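Local atomic coordinates of aminotransferase (Paracoccus denitrificans, PDB entry 4GRX), a protein that probably catalyses transfer of amino groups between amines or omega-amino acids and keto acids, using a pyridoxal phosphate cofactor, as a class III aminotransferase. Residues 245-255 against 284-292; 360-369 against 384-392. All blocks are in the same frame, centred on the assembly; numbering follows the deposited sequence.

Interaction 1: 245-255 against 284-292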
ATOM      1  N   PRO A 245      20.554  16.588   6.019  1.00 28.64           N
ATOM      2  CA  PRO A 245      21.696  16.067   5.251  1.00 28.99           C
ATOM      3  C   PRO A 245      22.656  15.390   6.197  1.00 28.96           C
ATOM      4  O   PRO A 245      22.863  15.889   7.298  1.00 29.81           O
ATOM      5  CB  PRO A 245      22.352  17.333   4.680  1.00 30.00           C
ATOM      6  CG  PRO A 245      21.279  18.357   4.707  1.00 30.62           C
ATOM      7  CD  PRO A 245      20.482  18.060   5.941  1.00 29.72           C
ATOM      8  N   PRO A 246      23.255  14.272   5.783  1.00 28.67           N
ATOM      9  CA  PRO A 246      24.158  13.569   6.698  1.00 28.56           C
ATOM     10  C   PRO A 246      25.425  14.368   6.956  1.00 29.90           C
ATOM     11  O   PRO A 246      25.863  15.127   6.092  1.00 30.75           O
ATOM     12  CB  PRO A 246      24.498  12.291   5.945  1.00 28.02           C
ATOM     13  CG  PRO A 246      24.337  12.654   4.508  1.00 28.86           C
ATOM     14  CD  PRO A 246      23.254  13.690   4.435  1.00 28.84           C
ATOM     15  N   ALA A 247      26.002  14.198   8.141  1.00 30.23           N
ATOM     16  CA  ALA A 247      27.327  14.733   8.443  1.00 31.44           C
ATOM     17  C   ALA A 247      28.342  14.219   7.423  1.00 32.16           C
ATOM     18  O   ALA A 247      28.221  13.088   6.948  1.00 31.06           O
ATOM     19  CB  ALA A 247      27.737  14.332   9.849  1.00 31.18           C
ATOM     20  N   LYS A 248      29.338  15.046   7.095  1.00 34.21           N
ATOM     21  CA  LYS A 248      30.322  14.719   6.046  1.00 35.28           C
ATOM     22  C   LYS A 248      31.072  13.420   6.305  1.00 34.40           C
ATOM     23  O   LYS A 248      31.696  13.276   7.349  1.00 34.65           O
ATOM     24  CB  LYS A 248      31.329  15.857   5.846  1.00 37.99           C
ATOM     25  CG  LYS A 248      32.437  15.480   4.860  1.00 40.95           C
ATOM     26  CD  LYS A 248      33.399  16.615   4.524  1.00 43.65           C
ATOM     27  CE  LYS A 248      32.672  17.819   3.925  1.00 45.55           C
ATOM     28  NZ  LYS A 248      31.792  17.462   2.768  1.00 45.81           N
ATOM     29  N   GLY A 249      31.012  12.493   5.345  1.00 33.46           N
ATOM     30  CA  GLY A 249      31.738  11.226   5.429  1.00 32.43           C
ATOM     31  C   GLY A 249      31.013  10.139   6.203  1.00 31.12           C
ATOM     32  O   GLY A 249      31.570   9.066   6.470  1.00 31.78           O
ATOM     33  N   TYR A 250      29.756  10.390   6.545  1.00 29.39           N
ATOM     34  CA  TYR A 250      28.948   9.407   7.265  1.00 27.64           C
ATOM     35  C   TYR A 250      28.855   8.072   6.544  1.00 27.22           C
ATOM     36  O   TYR A 250      29.197   7.026   7.119  1.00 27.23           O
ATOM     37  CB  TYR A 250      27.553   9.958   7.519  1.00 26.28           C
ATOM     38  CG  TYR A 250      26.553   9.015   8.145  1.00 24.92           C
ATOM     39  CD1 TYR A 250      26.632   8.675   9.498  1.00 24.60           C
ATOM     40  CD2 TYR A 250      25.492   8.496   7.394  1.00 24.06           C
ATOM     41  CE1 TYR A 250      25.682   7.848  10.094  1.00 23.52           C
ATOM     42  CE2 TYR A 250      24.544   7.652   7.974  1.00 23.09           C
ATOM     43  CZ  TYR A 250      24.637   7.341   9.324  1.00 22.72           C
ATOM     44  OH  TYR A 250      23.703   6.524   9.902  1.00 21.55           O
ATOM     45  N   PHE A 251      28.391   8.101   5.299  1.00 32.36           N
ATOM     46  CA  PHE A 251      28.176   6.863   4.568  1.00 31.81           C
ATOM     47  C   PHE A 251      29.476   6.155   4.244  1.00 33.41           C
ATOM     48  O   PHE A 251      29.528   4.921   4.215  1.00 33.26           O
ATOM     49  CB  PHE A 251      27.342   7.108   3.323  1.00 31.05           C
ATOM     50  CG  PHE A 251      25.887   7.306   3.618  1.00 29.37           C
ATOM     51  CD1 PHE A 251      25.299   8.554   3.472  1.00 29.29           C
ATOM     52  CD2 PHE A 251      25.115   6.250   4.081  1.00 28.13           C
ATOM     53  CE1 PHE A 251      23.951   8.739   3.750  1.00 28.23           C
ATOM     54  CE2 PHE A 251      23.772   6.423   4.370  1.00 27.28           C
ATOM     55  CZ  PHE A 251      23.184   7.672   4.204  1.00 27.30           C
ATOM     56  N   GLN A 252      30.532   6.946   4.069  1.00 34.96           N
ATOM     57  CA  GLN A 252      31.875   6.429   3.876  1.00 36.40           C
ATOM     58  C   GLN A 252      32.397   5.674   5.088  1.00 36.63           C
ATOM     59  O   GLN A 252      33.071   4.667   4.922  1.00 37.48           O
ATOM     60  CB  GLN A 252      32.834   7.544   3.460  1.00 37.89           C
ATOM     61  CG  GLN A 252      32.638   7.973   2.011  1.00 38.41           C
ATOM     62  CD  GLN A 252      31.310   8.688   1.763  1.00 37.51           C
ATOM     63  OE1 GLN A 252      30.760   9.343   2.661  1.00 37.33           O
ATOM     64  NE2 GLN A 252      30.785   8.564   0.542  1.00 36.95           N
ATOM     65  N   ALA A 253      32.099   6.154   6.292  1.00 36.12           N
ATOM     66  CA  ALA A 253      32.457   5.423   7.519  0.83 36.15           C
ATOM     67  C   ALA A 253      31.485   4.274   7.813  1.00 34.87           C
ATOM     68  O   ALA A 253      31.890   3.242   8.348  1.00 35.12           O
ATOM     69  CB  ALA A 253      32.522   6.364   8.709  0.78 36.22           C
ATOM     70  N   ILE A 254      30.206   4.469   7.466  1.00 33.78           N
ATOM     71  CA  ILE A 254      29.122   3.528   7.775  1.00 32.34           C
ATOM     72  C   ILE A 254      29.130   2.254   6.928  1.00 31.95           C
ATOM     73  O   ILE A 254      28.991   1.160   7.476  1.00 31.77           O
ATOM     74  CB  ILE A 254      27.726   4.229   7.722  1.00 31.53           C
ATOM     75  CG1 ILE A 254      27.490   5.024   9.007  1.00 31.63           C
ATOM     76  CG2 ILE A 254      26.570   3.246   7.526  1.00 29.90           C
ATOM     77  CD1 ILE A 254      27.204   4.179  10.226  1.00 30.86           C
ATOM     78  N   LEU A 255      29.307   2.379   5.614  1.00 32.18           N
ATOM     79  CA  LEU A 255      29.199   1.208   4.740  1.00 32.19           C
ATOM     80  C   LEU A 255      30.181   0.061   4.943  1.00 33.21           C
ATOM     81  O   LEU A 255      29.756  -1.101   4.982  1.00 32.82           O
ATOM     82  CB  LEU A 255      29.124   1.598   3.269  1.00 32.64           C
ATOM     83  CG  LEU A 255      27.701   1.476   2.747  1.00 31.33           C
ATOM     84  CD1 LEU A 255      26.891   2.682   3.184  1.00 30.88           C
ATOM     85  CD2 LEU A 255      27.708   1.364   1.242  1.00 31.80           C
ATOM     86  N   LEU A 284      24.059   8.670  -5.261  1.00 32.40           N
ATOM     87  CA  LEU A 284      24.995   9.328  -6.161  1.00 33.35           C
ATOM     88  C   LEU A 284      25.558  10.580  -5.490  1.00 33.92           C
ATOM     89  O   LEU A 284      26.772  10.742  -5.432  1.00 35.10           O
ATOM     90  CB  LEU A 284      24.363   9.660  -7.522  1.00 33.12           C
ATOM     91  CG  LEU A 284      23.958   8.459  -8.391  1.00 32.95           C
ATOM     92  CD1 LEU A 284      23.181   8.889  -9.631  1.00 32.94           C
ATOM     93  CD2 LEU A 284      25.139   7.574  -8.767  1.00 33.92           C
ATOM     94  N   THR A 285      24.682  11.431  -4.944  1.00 33.31           N
ATOM     95  CA  THR A 285      25.084  12.723  -4.360  1.00 34.22           C
ATOM     96  C   THR A 285      26.077  12.563  -3.210  1.00 34.94           C
ATOM     97  O   THR A 285      27.005  13.351  -3.073  1.00 36.16           O
ATOM     98  CB  THR A 285      23.862  13.549  -3.886  1.00 33.30           C
ATOM     99  OG1 THR A 285      23.001  13.809  -5.006  1.00 33.60           O
ATOM    100  CG2 THR A 285      24.289  14.888  -3.269  1.00 33.55           C
ATOM    101  N   TYR A 286      25.872  11.528  -2.403  1.00 34.62           N
ATOM    102  CA  TYR A 286      26.703  11.262  -1.248  1.00 35.34           C
ATOM    103  C   TYR A 286      27.675  10.123  -1.488  1.00 36.23           C
ATOM    104  O   TYR A 286      28.340   9.668  -0.556  1.00 36.85           O
ATOM    105  CB  TYR A 286      25.823  11.044  -0.003  1.00 34.52           C
ATOM    106  CG  TYR A 286      25.176  12.340   0.426  1.00 34.68           C
ATOM    107  CD1 TYR A 286      25.897  13.295   1.154  1.00 35.75           C
ATOM    108  CD2 TYR A 286      23.874  12.645   0.054  1.00 33.90           C
ATOM    109  CE1 TYR A 286      25.331  14.503   1.521  1.00 35.85           C
ATOM    110  CE2 TYR A 286      23.299  13.854   0.413  1.00 34.25           C
ATOM    111  CZ  TYR A 286      24.035  14.778   1.140  1.00 35.27           C
ATOM    112  OH  TYR A 286      23.463  15.977   1.490  1.00 35.72           O
ATOM    113  N   ASP A 287      27.748   9.665  -2.737  1.00 37.06           N
ATOM    114  CA  ASP A 287      28.825   8.783  -3.222  1.00 38.59           C
ATOM    115  C   ASP A 287      28.986   7.452  -2.452  1.00 37.86           C
ATOM    116  O   ASP A 287      30.062   7.159  -1.938  1.00 38.88           O
ATOM    117  CB  ASP A 287      30.158   9.560  -3.248  1.00 41.24           C
ATOM    118  CG  ASP A 287      31.157   9.010  -4.275  1.00 44.20           C
ATOM    119  OD1 ASP A 287      30.793   8.874  -5.471  1.00 44.84           O
ATOM    120  OD2 ASP A 287      32.325   8.743  -3.895  1.00 46.07           O
ATOM    121  N   PHE A 288      27.911   6.667  -2.355  1.00 35.78           N
ATOM    122  CA  PHE A 288      27.989   5.297  -1.825  1.00 34.50           C
ATOM    123  C   PHE A 288      27.173   4.349  -2.696  1.00 33.57           C
ATOM    124  O   PHE A 288      26.250   4.790  -3.374  1.00 32.57           O
ATOM    125  CB  PHE A 288      27.557   5.210  -0.345  1.00 32.89           C
ATOM    126  CG  PHE A 288      26.089   5.447  -0.111  1.00 31.05           C
ATOM    127  CD1 PHE A 288      25.619   6.711   0.208  1.00 30.60           C
ATOM    128  CD2 PHE A 288      25.174   4.401  -0.205  1.00 29.80           C
ATOM    129  CE1 PHE A 288      24.271   6.930   0.431  1.00 29.22           C
ATOM    130  CE2 PHE A 288      23.830   4.615   0.007  1.00 28.42           C
ATOM    131  CZ  PHE A 288      23.378   5.882   0.334  1.00 28.23           C
ATOM    132  N   MET A 289      27.532   3.060  -2.669  1.00 33.91           N
ATOM    133  CA  MET A 289      26.813   1.998  -3.385  1.00 33.72           C
ATOM    134  C   MET A 289      25.949   1.154  -2.428  1.00 31.96           C
ATOM    135  O   MET A 289      26.482   0.456  -1.568  1.00 31.81           O
ATOM    136  CB  MET A 289      27.794   1.094  -4.148  1.00 35.82           C
ATOM    137  CG  MET A 289      27.122   0.102  -5.100  1.00 36.74           C
ATOM    138  SD  MET A 289      26.155   0.880  -6.431  1.00 38.30           S
ATOM    139  CE  MET A 289      27.433   1.351  -7.599  1.00 39.30           C
ATOM    140  N   PRO A 290      24.609   1.227  -2.568  1.00 30.55           N
ATOM    141  CA  PRO A 290      23.752   0.417  -1.711  1.00 28.96           C
ATOM    142  C   PRO A 290      23.603  -0.959  -2.308  1.00 28.92           C
ATOM    143  O   PRO A 290      23.974  -1.164  -3.459  1.00 30.08           O
ATOM    144  CB  PRO A 290      22.418   1.157  -1.757  1.00 27.93           C
ATOM    145  CG  PRO A 290      22.392   1.747  -3.125  1.00 28.82           C
ATOM    146  CD  PRO A 290      23.822   2.105  -3.458  1.00 30.24           C
ATOM    147  N   ASP A 291      23.088  -1.891  -1.518  1.00 27.84           N
ATOM    148  CA  ASP A 291      22.785  -3.216  -1.983  1.00 27.93           C
ATOM    149  C   ASP A 291      21.399  -3.251  -2.626  1.00 27.16           C
ATOM    150  O   ASP A 291      21.100  -4.143  -3.408  1.00 27.61           O
ATOM    151  CB  ASP A 291      22.861  -4.193  -0.822  1.00 27.92           C
ATOM    152  CG  ASP A 291      24.230  -4.227  -0.174  1.00 29.09           C
ATOM    153  OD1 ASP A 291      25.217  -4.436  -0.915  1.00 30.70           O
ATOM    154  OD2 ASP A 291      24.324  -4.074   1.078  1.00 28.46           O
ATOM    155  N   ALA A 292      20.552  -2.285  -2.288  1.00 26.12           N
ATOM    156  CA  ALA A 292      19.226  -2.153  -2.900  1.00 26.00           C
ATOM    157  C   ALA A 292      18.689  -0.724  -2.777  1.00 25.49           C
ATOM    158  O   ALA A 292      19.225   0.082  -2.011  1.00 25.26           O
ATOM    159  CB  ALA A 292      18.246  -3.142  -2.291  1.00 25.41           C
TER
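F251, in the first turn of helix 250-260, and F288, on the chain leading to strand 292-295, stack face to face: their centroids lie 4.2 Å apart and their planes differ by 26°. With chi1 at -76°, CG of F251 stands anti to the carbonyl carbon, which turns the ring onto F288. Starting at the root, F251 CB lies 3.6 Å from F288 CD1. The ring atom F251 CG meets the same F288 CD1 at 3.5 Å, and F251 CD1 meets F288 CE1 at 3.6 Å. At the tip, F251 CZ is still 4.0 Å from F288 CE1, which sits over the centre of the F251 ring. Y250 CD2 covers the opposite face, and A234 of strand 229-234 also touches F251.

On one flank, P246 CG makes a CH-pi contact with Y286, 3.8 Å from its ring centroid. On the solvent side, the Q252 chain bends at chi2 and sends NE2 to Y286 O in a 2.9 Å hydrogen bond, nearly straight at 165° and lying in the Q252 amide plane. That carbonyl belongs to the exit of helix 282-285, where D287 is the C-prime residue of a Schellman motif. Chemically, then, a stacked apolar interior is joined to an exposed polar margin, where one amide N-H satisfies a carbonyl beyond the helix end.

Interaction 2: 360-369 against 384-392; sequences NVRRLAPRFE and YRGIGFMWA
F368 of helix 357-375 meets F389 and W391 of the antiparallel hairpin 381-395, forming an aromatic cluster in the small C-terminal part of this class III aminotransferase. The hairpin reverses through a type II' turn from I387 to M390, with G388 at positive phi. The helix segment runs almost parallel to strand 390-392, at 10° with the axes 10.2 Å apart; V361, L364 and A365 meet the turn, while F368 and E369 reach W391.

F368 uses two different parts of its ring. Its edge points at the face of F389 in a T-shaped pair, centroids 5.5 Å apart and planes at 72°. Its face receives W391, whose CD1 lies over the centre of the phenyl ring, with the five-membered ring inclined by 34°. CG of F368, anti to the backbone N, places the ring between the two. P437 and M446 add further contacts to F368.

F389 is enclosed from several directions. V361 covers the face opposite F368, its CA 4.1 Å from the ring centroid, while L364 CB comes in at the edge, 3.7 Å from F389 CE1.

W391 is sandwiched too: backbone of G386 and I387 lies against one face, and E369 CA sits over the other, the side on which F368 also packs. The extended E369 chain passes obliquely by the CH2 corner of the indole, with OE1 3.7 Å from W391 CH2 and the carboxylate and ring planes clearly inclined to each other. The indole N-H is used inside the hairpin itself: W391 NE1 donates to G388 O from above the carbonyl plane, although the modelled 2.5 Å is improbably short and the exact length is doubtful.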
ATOM      1  N   ASN A 360      17.012  21.933 -13.849  1.00 41.32           N
ATOM      2  CA  ASN A 360      16.461  23.125 -13.197  1.00 41.23           C
ATOM      3  C   ASN A 360      16.781  23.194 -11.691  1.00 39.57           C
ATOM      4  O   ASN A 360      17.020  24.279 -11.151  1.00 40.14           O
ATOM      5  CB  ASN A 360      14.959  23.227 -13.446  1.00 40.64           C
ATOM      6  CG  ASN A 360      14.425  24.629 -13.236  1.00 41.52           C
ATOM      7  OD1 ASN A 360      14.818  25.565 -13.933  1.00 44.06           O
ATOM      8  ND2 ASN A 360      13.509  24.778 -12.285  1.00 39.77           N
ATOM      9  N   VAL A 361      16.815  22.034 -11.036  1.00 37.77           N
ATOM     10  CA  VAL A 361      17.160  21.944  -9.616  1.00 36.54           C
ATOM     11  C   VAL A 361      18.624  22.304  -9.394  1.00 38.27           C
ATOM     12  O   VAL A 361      18.946  23.112  -8.518  1.00 38.62           O
ATOM     13  CB  VAL A 361      16.886  20.532  -9.040  1.00 34.24           C
ATOM     14  CG1 VAL A 361      17.415  20.399  -7.616  1.00 32.92           C
ATOM     15  CG2 VAL A 361      15.401  20.214  -9.090  1.00 32.89           C
ATOM     16  N   ARG A 362      19.508  21.697 -10.186  1.00 39.66           N
ATOM     17  CA  ARG A 362      20.935  21.950 -10.058  1.00 41.17           C
ATOM     18  C   ARG A 362      21.208  23.428 -10.267  1.00 43.07           C
ATOM     19  O   ARG A 362      21.979  24.017  -9.521  1.00 43.66           O
ATOM     20  CB  ARG A 362      21.733  21.111 -11.052  1.00 42.91           C
ATOM     21  CG  ARG A 362      22.072  19.717 -10.563  1.00 41.84           C
ATOM     22  CD  ARG A 362      22.939  18.960 -11.574  1.00 43.84           C
ATOM     23  NE  ARG A 362      22.161  18.399 -12.685  1.00 44.48           N
ATOM     24  CZ  ARG A 362      21.432  17.279 -12.624  1.00 43.14           C
ATOM     25  NH1 ARG A 362      21.345  16.574 -11.492  1.00 41.24           N
ATOM     26  NH2 ARG A 362      20.768  16.862 -13.697  1.00 43.77           N
ATOM     27  N   ARG A 363      20.541  24.015 -11.263  1.00 44.29           N
ATOM     28  CA  ARG A 363      20.712  25.429 -11.649  1.00 46.82           C
ATOM     29  C   ARG A 363      20.261  26.450 -10.585  1.00 45.75           C
ATOM     30  O   ARG A 363      20.870  27.512 -10.437  1.00 47.25           O
ATOM     31  CB  ARG A 363      19.958  25.697 -12.956  1.00 48.81           C
ATOM     32  CG  ARG A 363      20.432  26.912 -13.746  1.00 53.01           C
ATOM     33  CD  ARG A 363      19.319  27.514 -14.606  1.00 54.63           C
ATOM     34  NE  ARG A 363      18.297  26.514 -14.923  1.00 53.64           N
ATOM     35  CZ  ARG A 363      17.444  26.571 -15.946  1.00 54.87           C
ATOM     36  NH1 ARG A 363      17.466  27.598 -16.805  1.00 57.38           N
ATOM     37  NH2 ARG A 363      16.566  25.581 -16.114  1.00 52.83           N
ATOM     38  N   LEU A 364      19.189  26.131  -9.858  1.00 42.88           N
ATOM     39  CA  LEU A 364      18.573  27.104  -8.960  1.00 42.12           C
ATOM     40  C   LEU A 364      18.909  26.878  -7.493  1.00 40.29           C
ATOM     41  O   LEU A 364      18.548  27.700  -6.646  1.00 40.10           O
ATOM     42  CB  LEU A 364      17.056  27.176  -9.187  1.00 41.04           C
ATOM     43  CG  LEU A 364      16.658  27.713 -10.574  1.00 43.08           C
ATOM     44  CD1 LEU A 364      15.182  27.491 -10.863  1.00 41.94           C
ATOM     45  CD2 LEU A 364      17.027  29.185 -10.756  1.00 45.58           C
ATOM     46  N   ALA A 365      19.616  25.782  -7.210  1.00 39.04           N
ATOM     47  CA  ALA A 365      20.055  25.446  -5.848  1.00 37.70           C
ATOM     48  C   ALA A 365      20.894  26.544  -5.193  1.00 39.36           C
ATOM     49  O   ALA A 365      20.699  26.824  -4.007  1.00 38.82           O
ATOM     50  CB  ALA A 365      20.791  24.108  -5.808  1.00 36.71           C
ATOM     51  N   PRO A 366      21.829  27.164  -5.945  1.00 41.78           N
ATOM     52  CA  PRO A 366      22.597  28.272  -5.363  1.00 43.72           C
ATOM     53  C   PRO A 366      21.715  29.407  -4.859  1.00 43.91           C
ATOM     54  O   PRO A 366      21.881  29.842  -3.721  1.00 43.99           O
ATOM     55  CB  PRO A 366      23.457  28.745  -6.535  1.00 46.52           C
ATOM     56  CG  PRO A 366      23.679  27.507  -7.325  1.00 45.69           C
ATOM     57  CD  PRO A 366      22.365  26.789  -7.271  1.00 43.04           C
ATOM     58  N   ARG A 367      20.793  29.874  -5.701  1.00 44.19           N
ATOM     59  CA  ARG A 367      19.864  30.944  -5.341  1.00 44.62           C
ATOM     60  C   ARG A 367      18.944  30.590  -4.155  1.00 42.23           C
ATOM     61  O   ARG A 367      18.689  31.438  -3.281  1.00 42.90           O
ATOM     62  CB  ARG A 367      19.024  31.314  -6.546  1.00 45.34           C
ATOM     63  CG  ARG A 367      18.027  32.415  -6.262  1.00 46.10           C
ATOM     64  CD  ARG A 367      17.034  32.547  -7.403  1.00 46.52           C
ATOM     65  NE  ARG A 367      16.216  33.749  -7.270  1.00 47.76           N
ATOM     66  CZ  ARG A 367      16.548  34.918  -7.796  1.00 50.81           C
ATOM     67  NH1 ARG A 367      17.678  35.034  -8.478  1.00 52.86           N
ATOM     68  NH2 ARG A 367      15.762  35.971  -7.634  1.00 52.01           N
ATOM     69  N   PHE A 368      18.452  29.345  -4.148  1.00 39.53           N
ATOM     70  CA  PHE A 368      17.612  28.792  -3.083  1.00 37.05           C
ATOM     71  C   PHE A 368      18.373  28.846  -1.771  1.00 36.84           C
ATOM     72  O   PHE A 368      17.840  29.291  -0.756  1.00 36.66           O
ATOM     73  CB  PHE A 368      17.281  27.334  -3.408  1.00 35.20           C
ATOM     74  CG  PHE A 368      16.015  26.808  -2.765  1.00 33.47           C
ATOM     75  CD1 PHE A 368      15.624  27.206  -1.485  1.00 33.20           C
ATOM     76  CD2 PHE A 368      15.239  25.862  -3.435  1.00 32.24           C
ATOM     77  CE1 PHE A 368      14.467  26.707  -0.907  1.00 31.65           C
ATOM     78  CE2 PHE A 368      14.091  25.343  -2.862  1.00 30.74           C
ATOM     79  CZ  PHE A 368      13.703  25.768  -1.594  1.00 30.57           C
ATOM     80  N   GLU A 369      19.625  28.397  -1.805  1.00 37.03           N
ATOM     81  CA  GLU A 369      20.511  28.448  -0.648  1.00 37.23           C
ATOM     82  C   GLU A 369      20.816  29.867  -0.168  1.00 39.62           C
ATOM     83  O   GLU A 369      20.969  30.102   1.039  1.00 39.69           O
ATOM     84  CB  GLU A 369      21.816  27.719  -0.949  1.00 37.52           C
ATOM     85  CG  GLU A 369      22.700  27.535   0.271  1.00 37.58           C
ATOM     86  CD  GLU A 369      23.895  26.652   0.009  1.00 37.71           C
ATOM     87  OE1 GLU A 369      23.935  25.981  -1.044  1.00 37.19           O
ATOM     88  OE2 GLU A 369      24.798  26.638   0.866  1.00 38.52           O
ATOM     89  N   TYR A 384      19.955  26.950   8.897  1.00 33.00           N
ATOM     90  CA  TYR A 384      19.317  26.476   7.675  1.00 32.38           C
ATOM     91  C   TYR A 384      20.147  25.284   7.207  1.00 32.09           C
ATOM     92  O   TYR A 384      21.305  25.155   7.596  1.00 32.64           O
ATOM     93  CB  TYR A 384      19.257  27.571   6.597  1.00 32.94           C
ATOM     94  CG  TYR A 384      20.590  27.848   5.955  1.00 34.02           C
ATOM     95  CD1 TYR A 384      21.463  28.809   6.494  1.00 35.07           C
ATOM     96  CD2 TYR A 384      21.002  27.129   4.822  1.00 33.88           C
ATOM     97  CE1 TYR A 384      22.697  29.058   5.913  1.00 35.93           C
ATOM     98  CE2 TYR A 384      22.238  27.369   4.239  1.00 34.90           C
ATOM     99  CZ  TYR A 384      23.074  28.336   4.785  1.00 35.84           C
ATOM    100  OH  TYR A 384      24.289  28.571   4.201  1.00 36.94           O
ATOM    101  N   ARG A 385      19.549  24.423   6.384  1.00 31.40           N
ATOM    102  CA  ARG A 385      20.185  23.183   5.941  1.00 31.32           C
ATOM    103  C   ARG A 385      19.418  22.562   4.777  1.00 31.05           C
ATOM    104  O   ARG A 385      18.228  22.826   4.574  1.00 30.75           O
ATOM    105  CB  ARG A 385      20.273  22.166   7.091  1.00 30.88           C
ATOM    106  CG  ARG A 385      18.932  21.867   7.738  1.00 30.13           C
ATOM    107  CD  ARG A 385      18.969  20.719   8.742  1.00 30.00           C
ATOM    108  NE  ARG A 385      17.586  20.396   9.082  1.00 29.29           N
ATOM    109  CZ  ARG A 385      16.936  20.847  10.153  1.00 29.40           C
ATOM    110  NH1 ARG A 385      17.539  21.610  11.052  1.00 29.89           N
ATOM    111  NH2 ARG A 385      15.668  20.524  10.326  1.00 29.16           N
ATOM    112  N   GLY A 386      20.118  21.726   4.021  1.00 31.33           N
ATOM    113  CA  GLY A 386      19.522  20.997   2.922  1.00 31.21           C
ATOM    114  C   GLY A 386      20.441  20.977   1.726  1.00 32.02           C
ATOM    115  O   GLY A 386      21.651  21.184   1.846  1.00 32.40           O
ATOM    116  N   ILE A 387      19.844  20.754   0.561  1.00 32.21           N
ATOM    117  CA  ILE A 387      20.588  20.588  -0.678  1.00 32.67           C
ATOM    118  C   ILE A 387      19.596  20.577  -1.849  1.00 32.74           C
ATOM    119  O   ILE A 387      18.413  20.250  -1.660  1.00 32.23           O
ATOM    120  CB  ILE A 387      21.444  19.300  -0.612  1.00 32.68           C
ATOM    121  CG1 ILE A 387      22.489  19.265  -1.735  1.00 33.20           C
ATOM    122  CG2 ILE A 387      20.553  18.048  -0.540  1.00 31.94           C
ATOM    123  CD1 ILE A 387      23.621  18.290  -1.485  1.00 33.41           C
ATOM    124  N   GLY A 388      20.064  20.940  -3.047  1.00 33.20           N
ATOM    125  CA  GLY A 388      19.221  20.937  -4.239  1.00 33.05           C
ATOM    126  C   GLY A 388      17.913  21.658  -3.993  1.00 32.72           C
ATOM    127  O   GLY A 388      17.909  22.826  -3.621  1.00 33.13           O
ATOM    128  N   PHE A 389      16.800  20.961  -4.185  1.00 32.15           N
ATOM    129  CA  PHE A 389      15.481  21.543  -3.919  1.00 31.84           C
ATOM    130  C   PHE A 389      14.809  20.932  -2.692  1.00 31.15           C
ATOM    131  O   PHE A 389      13.601  20.652  -2.706  1.00 31.44           O
ATOM    132  CB  PHE A 389      14.571  21.390  -5.137  1.00 32.11           C
ATOM    133  CG  PHE A 389      14.575  22.571  -6.062  1.00 33.38           C
ATOM    134  CD1 PHE A 389      15.717  23.358  -6.221  1.00 34.22           C
ATOM    135  CD2 PHE A 389      13.433  22.884  -6.801  1.00 33.73           C
ATOM    136  CE1 PHE A 389      15.714  24.441  -7.088  1.00 35.50           C
ATOM    137  CE2 PHE A 389      13.425  23.958  -7.672  1.00 35.02           C
ATOM    138  CZ  PHE A 389      14.571  24.739  -7.820  1.00 35.92           C
ATOM    139  N   MET A 390      15.587  20.707  -1.633  1.00 30.39           N
ATOM    140  CA  MET A 390      15.026  20.291  -0.355  1.00 28.98           C
ATOM    141  C   MET A 390      15.753  20.986   0.789  1.00 29.22           C
ATOM    142  O   MET A 390      16.977  20.900   0.913  1.00 29.53           O
ATOM    143  CB  MET A 390      15.007  18.766  -0.223  1.00 28.09           C
ATOM    144  CG  MET A 390      16.357  18.083  -0.162  1.00 27.97           C
ATOM    145  SD  MET A 390      16.220  16.288  -0.187  1.00 27.36           S
ATOM    146  CE  MET A 390      15.284  15.909   1.301  1.00 26.81           C
ATOM    147  N   TRP A 391      14.993  21.714   1.600  1.00 29.44           N
ATOM    148  CA  TRP A 391      15.572  22.655   2.565  1.00 30.06           C
ATOM    149  C   TRP A 391      14.729  22.812   3.792  1.00 30.10           C
ATOM    150  O   TRP A 391      13.502  22.576   3.759  1.00 29.75           O
ATOM    151  CB  TRP A 391      15.752  24.017   1.914  1.00 30.61           C
ATOM    152  CG  TRP A 391      16.729  24.006   0.764  1.00 31.22           C
ATOM    153  CD1 TRP A 391      16.444  23.834  -0.582  1.00 31.33           C
ATOM    154  CD2 TRP A 391      18.196  24.151   0.830  1.00 31.95           C
ATOM    155  NE1 TRP A 391      17.590  23.857  -1.332  1.00 32.23           N
ATOM    156  CE2 TRP A 391      18.677  24.042  -0.548  1.00 32.50           C
ATOM    157  CE3 TRP A 391      19.119  24.348   1.852  1.00 32.19           C
ATOM    158  CZ2 TRP A 391      20.030  24.134  -0.864  1.00 33.26           C
ATOM    159  CZ3 TRP A 391      20.480  24.438   1.524  1.00 32.78           C
ATOM    160  CH2 TRP A 391      20.922  24.331   0.202  1.00 33.38           C
ATOM    161  N   ALA A 392      15.379  23.206   4.888  1.00 30.26           N
ATOM    162  CA  ALA A 392      14.677  23.512   6.132  1.00 29.98           C
ATOM    163  C   ALA A 392      15.335  24.605   6.981  1.00 30.75           C
ATOM    164  O   ALA A 392      16.565  24.732   7.030  1.00 31.36           O
ATOM    165  CB  ALA A 392      14.450  22.260   6.955  1.00 29.31           C
TER

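From the N terminus, interaction 1 comes first. It closes a loop of 28 residues that completes helix 250-260, runs through strand 265-268 and reaches helix 282-285, so it ties together elements beside the seven-stranded sheet. The chain then passes strand 292-295 and K297, the lysine that carries the pyridoxal phosphate. Interaction 2 opens only afterwards and closes 14 residues, joining helix 357-375 to the three-stranded antiparallel sheet. The two loops are thus in series, neither nested nor crossed. They nevertheless meet in space: P245 CG lies 3.6 Å from G386 N, and Y286 OH 3.8 Å from I387 CD1, so the hairpin packs against the large-sheet region.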